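PDB 3VA7: KLLA0E08119p from Kluyveromyces lactis, which probably carboxylates urea with ATP and bicarbonate through its biotin, the urea carboxylase part of an enzyme that degrades urea in two steps. Local coordinates for residues E684-D689 against I736-D741. Sequence-based numbering, arbitrary orientation.
With BTI (5-(hexahydro-2-oxo-1H-thieno[3,4-D]imidazol-6-yl)pentanal), chain B.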
ATOM      1  N   GLU A 684     -29.873 -28.944  -9.127  1.00 40.72           N
ATOM      2  CA  GLU A 684     -31.252 -28.493  -8.957  1.00 42.42           C
ATOM      3  C   GLU A 684     -31.401 -27.727  -7.657  1.00 42.09           C
ATOM      4  O   GLU A 684     -31.828 -26.564  -7.693  1.00 43.00           O
ATOM      5  CB  GLU A 684     -32.266 -29.642  -8.957  1.00 43.25           C
ATOM      6  CG  GLU A 684     -31.924 -30.809  -9.863  1.00 48.57           C
ATOM      7  CD  GLU A 684     -33.107 -31.770 -10.012  1.00 56.39           C
ATOM      8  OE1 GLU A 684     -34.191 -31.442  -9.445  1.00 57.68           O
ATOM      9  OE2 GLU A 684     -32.953 -32.827 -10.698  1.00 57.75           O
ATOM     10  N   GLN A 685     -31.050 -28.350  -6.521  1.00 41.33           N
ATOM     11  CA  GLN A 685     -31.246 -27.666  -5.239  1.00 41.25           C
ATOM     12  C   GLN A 685     -30.522 -26.344  -5.241  1.00 40.44           C
ATOM     13  O   GLN A 685     -31.027 -25.396  -4.644  1.00 41.02           O
ATOM     14  CB  GLN A 685     -30.680 -28.407  -4.045  1.00 41.94           C
ATOM     15  CG  GLN A 685     -30.958 -29.870  -3.914  1.00 43.38           C
ATOM     16  CD  GLN A 685     -30.407 -30.368  -2.600  1.00 44.87           C
ATOM     17  OE1 GLN A 685     -30.482 -29.654  -1.579  1.00 47.73           O
ATOM     18  NE2 GLN A 685     -29.851 -31.582  -2.601  1.00 43.47           N
ATOM     19  N   PHE A 686     -29.354 -26.280  -5.906  1.00 38.56           N
ATOM     20  CA  PHE A 686     -28.538 -25.068  -5.935  1.00 37.01           C
ATOM     21  C   PHE A 686     -29.338 -23.891  -6.420  1.00 36.94           C
ATOM     22  O   PHE A 686     -29.213 -22.804  -5.859  1.00 36.21           O
ATOM     23  CB  PHE A 686     -27.258 -25.248  -6.777  1.00 36.34           C
ATOM     24  CG  PHE A 686     -26.409 -23.991  -6.907  1.00 33.51           C
ATOM     25  CD1 PHE A 686     -25.442 -23.674  -5.940  1.00 34.35           C
ATOM     26  CD2 PHE A 686     -26.578 -23.124  -7.979  1.00 30.53           C
ATOM     27  CE1 PHE A 686     -24.618 -22.515  -6.034  1.00 27.54           C
ATOM     28  CE2 PHE A 686     -25.798 -21.960  -8.095  1.00 29.11           C
ATOM     29  CZ  PHE A 686     -24.788 -21.669  -7.121  1.00 30.49           C
ATOM     30  N   PHE A 687     -30.135 -24.126  -7.477  1.00 37.45           N
ATOM     31  CA  PHE A 687     -30.947 -23.086  -8.143  1.00 37.38           C
ATOM     32  C   PHE A 687     -32.381 -23.008  -7.587  1.00 39.00           C
ATOM     33  O   PHE A 687     -33.033 -21.958  -7.701  1.00 38.88           O
ATOM     34  CB  PHE A 687     -31.007 -23.318  -9.641  1.00 36.09           C
ATOM     35  CG  PHE A 687     -29.685 -23.120 -10.373  1.00 34.02           C
ATOM     36  CD1 PHE A 687     -29.326 -21.872 -10.882  1.00 32.97           C
ATOM     37  CD2 PHE A 687     -28.847 -24.201 -10.639  1.00 34.14           C
ATOM     38  CE1 PHE A 687     -28.126 -21.685 -11.620  1.00 33.12           C
ATOM     39  CE2 PHE A 687     -27.633 -24.032 -11.361  1.00 34.69           C
ATOM     40  CZ  PHE A 687     -27.268 -22.776 -11.852  1.00 31.62           C
ATOM     41  N   ASN A 688     -32.868 -24.108  -6.988  1.00 40.51           N
ATOM     42  CA  ASN A 688     -34.191 -24.124  -6.374  1.00 41.98           C
ATOM     43  C   ASN A 688     -34.216 -23.431  -5.012  1.00 42.35           C
ATOM     44  O   ASN A 688     -35.096 -22.603  -4.784  1.00 42.71           O
ATOM     45  CB  ASN A 688     -34.765 -25.539  -6.250  1.00 42.54           C
ATOM     46  CG  ASN A 688     -35.070 -26.208  -7.614  1.00 46.93           C
ATOM     47  OD1 ASN A 688     -35.033 -25.575  -8.699  1.00 49.48           O
ATOM     48  ND2 ASN A 688     -35.375 -27.519  -7.555  1.00 48.72           N
ATOM     49  N   ASP A 689     -33.282 -23.767  -4.113  1.00 42.05           N
ATOM     50  CA  ASP A 689     -33.238 -23.147  -2.763  1.00 42.59           C
ATOM     51  C   ASP A 689     -32.684 -21.715  -2.674  1.00 41.86           C
ATOM     52  O   ASP A 689     -32.032 -21.229  -3.611  1.00 41.58           O
ATOM     53  CB  ASP A 689     -32.525 -24.037  -1.751  1.00 42.74           C
ATOM     54  CG  ASP A 689     -33.103 -25.428  -1.721  1.00 46.41           C
ATOM     55  OD1 ASP A 689     -32.474 -26.321  -1.094  1.00 47.97           O
ATOM     56  OD2 ASP A 689     -34.165 -25.638  -2.378  1.00 50.33           O
ATOM     57  N   ILE A 736     -19.109 -18.598  -8.115  1.00 25.89           N
ATOM     58  CA  ILE A 736     -19.651 -19.042  -6.834  1.00 26.37           C
ATOM     59  C   ILE A 736     -18.792 -20.234  -6.461  1.00 26.54           C
ATOM     60  O   ILE A 736     -18.938 -21.312  -6.996  1.00 26.63           O
ATOM     61  CB  ILE A 736     -21.176 -19.279  -6.925  1.00 26.10           C
ATOM     62  CG1 ILE A 736     -21.865 -17.951  -7.255  1.00 26.11           C
ATOM     63  CG2 ILE A 736     -21.763 -19.713  -5.648  1.00 23.57           C
ATOM     64  CD1 ILE A 736     -23.272 -18.158  -7.806  1.00 31.55           C
ATOM     65  N   ASN A 737     -17.851 -19.984  -5.564  1.00 27.57           N
ATOM     66  CA  ASN A 737     -16.741 -20.892  -5.258  1.00 28.23           C
ATOM     67  C   ASN A 737     -17.098 -21.699  -4.040  1.00 28.68           C
ATOM     68  O   ASN A 737     -17.465 -21.127  -2.994  1.00 28.60           O
ATOM     69  CB  ASN A 737     -15.518 -20.010  -4.945  1.00 29.04           C
ATOM     70  CG  ASN A 737     -14.217 -20.787  -4.758  1.00 28.97           C
ATOM     71  OD1 ASN A 737     -13.462 -20.453  -3.877  1.00 31.97           O
ATOM     72  ND2 ASN A 737     -13.928 -21.755  -5.615  1.00 28.87           N
ATOM     73  N   PHE A 738     -16.995 -23.016  -4.175  1.00 28.80           N
ATOM     74  CA  PHE A 738     -17.288 -23.940  -3.103  1.00 29.04           C
ATOM     75  C   PHE A 738     -16.011 -24.271  -2.278  1.00 30.05           C
ATOM     76  O   PHE A 738     -15.279 -25.243  -2.577  1.00 31.01           O
ATOM     77  CB  PHE A 738     -17.979 -25.206  -3.659  1.00 28.35           C
ATOM     78  CG  PHE A 738     -19.488 -25.100  -3.710  1.00 29.04           C
ATOM     79  CD1 PHE A 738     -20.132 -24.563  -4.819  1.00 31.23           C
ATOM     80  CD2 PHE A 738     -20.271 -25.513  -2.638  1.00 30.54           C
ATOM     81  CE1 PHE A 738     -21.529 -24.414  -4.832  1.00 32.32           C
ATOM     82  CE2 PHE A 738     -21.651 -25.371  -2.651  1.00 29.21           C
ATOM     83  CZ  PHE A 738     -22.275 -24.826  -3.751  1.00 30.57           C
ATOM     84  N   THR A 739     -15.750 -23.484  -1.227  1.00 29.82           N
ATOM     85  CA  THR A 739     -14.542 -23.704  -0.414  1.00 29.30           C
ATOM     86  C   THR A 739     -14.908 -24.802   0.529  1.00 29.31           C
ATOM     87  O   THR A 739     -15.434 -24.539   1.601  1.00 29.61           O
ATOM     88  CB  THR A 739     -14.149 -22.455   0.384  1.00 28.92           C
ATOM     89  OG1 THR A 739     -15.174 -22.184   1.366  1.00 29.07           O
ATOM     90  CG2 THR A 739     -14.000 -21.258  -0.539  1.00 27.04           C
ATOM     91  N   GLY A 740     -14.641 -26.040   0.145  1.00 29.68           N
ATOM     92  CA  GLY A 740     -15.222 -27.209   0.875  1.00 30.24           C
ATOM     93  C   GLY A 740     -16.752 -27.282   0.623  1.00 30.65           C
ATOM     94  O   GLY A 740     -17.199 -27.227  -0.539  1.00 30.98           O
ATOM     95  N   ASP A 741     -17.546 -27.323   1.691  1.00 29.25           N
ATOM     96  CA  ASP A 741     -18.963 -27.583   1.605  1.00 29.40           C
ATOM     97  C   ASP A 741     -19.832 -26.284   1.667  1.00 29.07           C
ATOM     98  O   ASP A 741     -21.056 -26.322   1.698  1.00 27.66           O
ATOM     99  CB  ASP A 741     -19.352 -28.595   2.681  1.00 29.31           C
ATOM    100  CG  ASP A 741     -18.737 -29.968   2.446  1.00 34.24           C
ATOM    101  OD1 ASP A 741     -18.987 -30.552   1.359  1.00 39.13           O
ATOM    102  OD2 ASP A 741     -18.023 -30.498   3.345  1.00 34.16           O
TER
HETATM  103  C11 BTI B1901     -14.127 -14.484   2.136  1.00 25.60           C
HETATM  104  O11 BTI B1901     -13.725 -15.287   3.034  1.00 24.16           O
HETATM  105  C10 BTI B1901     -13.878 -14.659   0.608  1.00 21.46           C
HETATM  106  C9  BTI B1901     -13.000 -15.881   0.344  1.00 18.39           C
HETATM  107  C8  BTI B1901     -12.931 -16.355  -1.101  1.00 21.52           C
HETATM  108  C7  BTI B1901     -12.483 -17.819  -1.290  1.00 20.98           C
HETATM  109  C2  BTI B1901     -11.222 -18.208  -0.545  1.00 22.09           C
HETATM  110  S1  BTI B1901      -9.818 -17.239  -1.010  1.00 26.18           S
HETATM  111  C6  BTI B1901      -8.652 -18.458  -0.516  1.00 24.36           C
HETATM  112  C5  BTI B1901      -9.327 -19.810  -0.587  1.00 25.05           C
HETATM  113  N3  BTI B1901      -8.858 -20.319  -1.849  1.00 23.28           N
HETATM  114  C3  BTI B1901      -9.823 -20.358  -2.729  1.00 25.41           C
HETATM  115  O3  BTI B1901      -9.674 -20.832  -3.950  1.00 28.17           O
HETATM  116  N2  BTI B1901     -10.962 -19.915  -2.239  1.00 26.61           N
HETATM  117  C4  BTI B1901     -10.837 -19.653  -0.810  1.00 25.69           C
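In the carboxyltransferase domain of this urea carboxylase, strand 735-739 is a two-sided element: Ile736 and Phe738 face helix 680-688, whereas Asn737 and Thr739 face the biotin group. Alternation along a beta strand thus lets a single strand serve the hydrophobic core and the ligand site together. Of residues 684-689, only Phe686 touches the strand. Its CG stands anti to the backbone N (chi1 177°), which carries the ring out from the helix, and the outer carbons CE1 and CZ lead. Phe686 CZ meets Ile736 CD1 at 3.9 Å, the methyl carbon lying at the ring edge, close to its plane; Ile736 CG2 comes to the same CZ at 3.9 Å, so both isoleucine methyls border one corner of the ring. Beside them Phe686 CE1 reaches Phe738 CE1 at 3.8 Å. Here Phe686 CE1 lies at the edge of the Phe738 ring, near its plane, and the two side chains pass one another in opposite directions. The contact is entirely apolar and buried, with no hydrogen bond across it. On the ligand side, Asn737 OD1 accepts a hydrogen bond from BTI N2 at 3.0 Å (N-H...O angle 153°), and Thr739 CG2 packs 3.6 Å from BTI C4; Gly755 N gives the ligand another bond. Around the helix side, Phe781 lies nearly parallel to the ring of Phe686 and Trp691 meets it at a steeper angle, while Phe678 packs edge-to-face with Phe738. The strand itself runs antiparallel between strands 756-762 and 742-746, and Pro743 of the latter touches both Ile736 and Phe738.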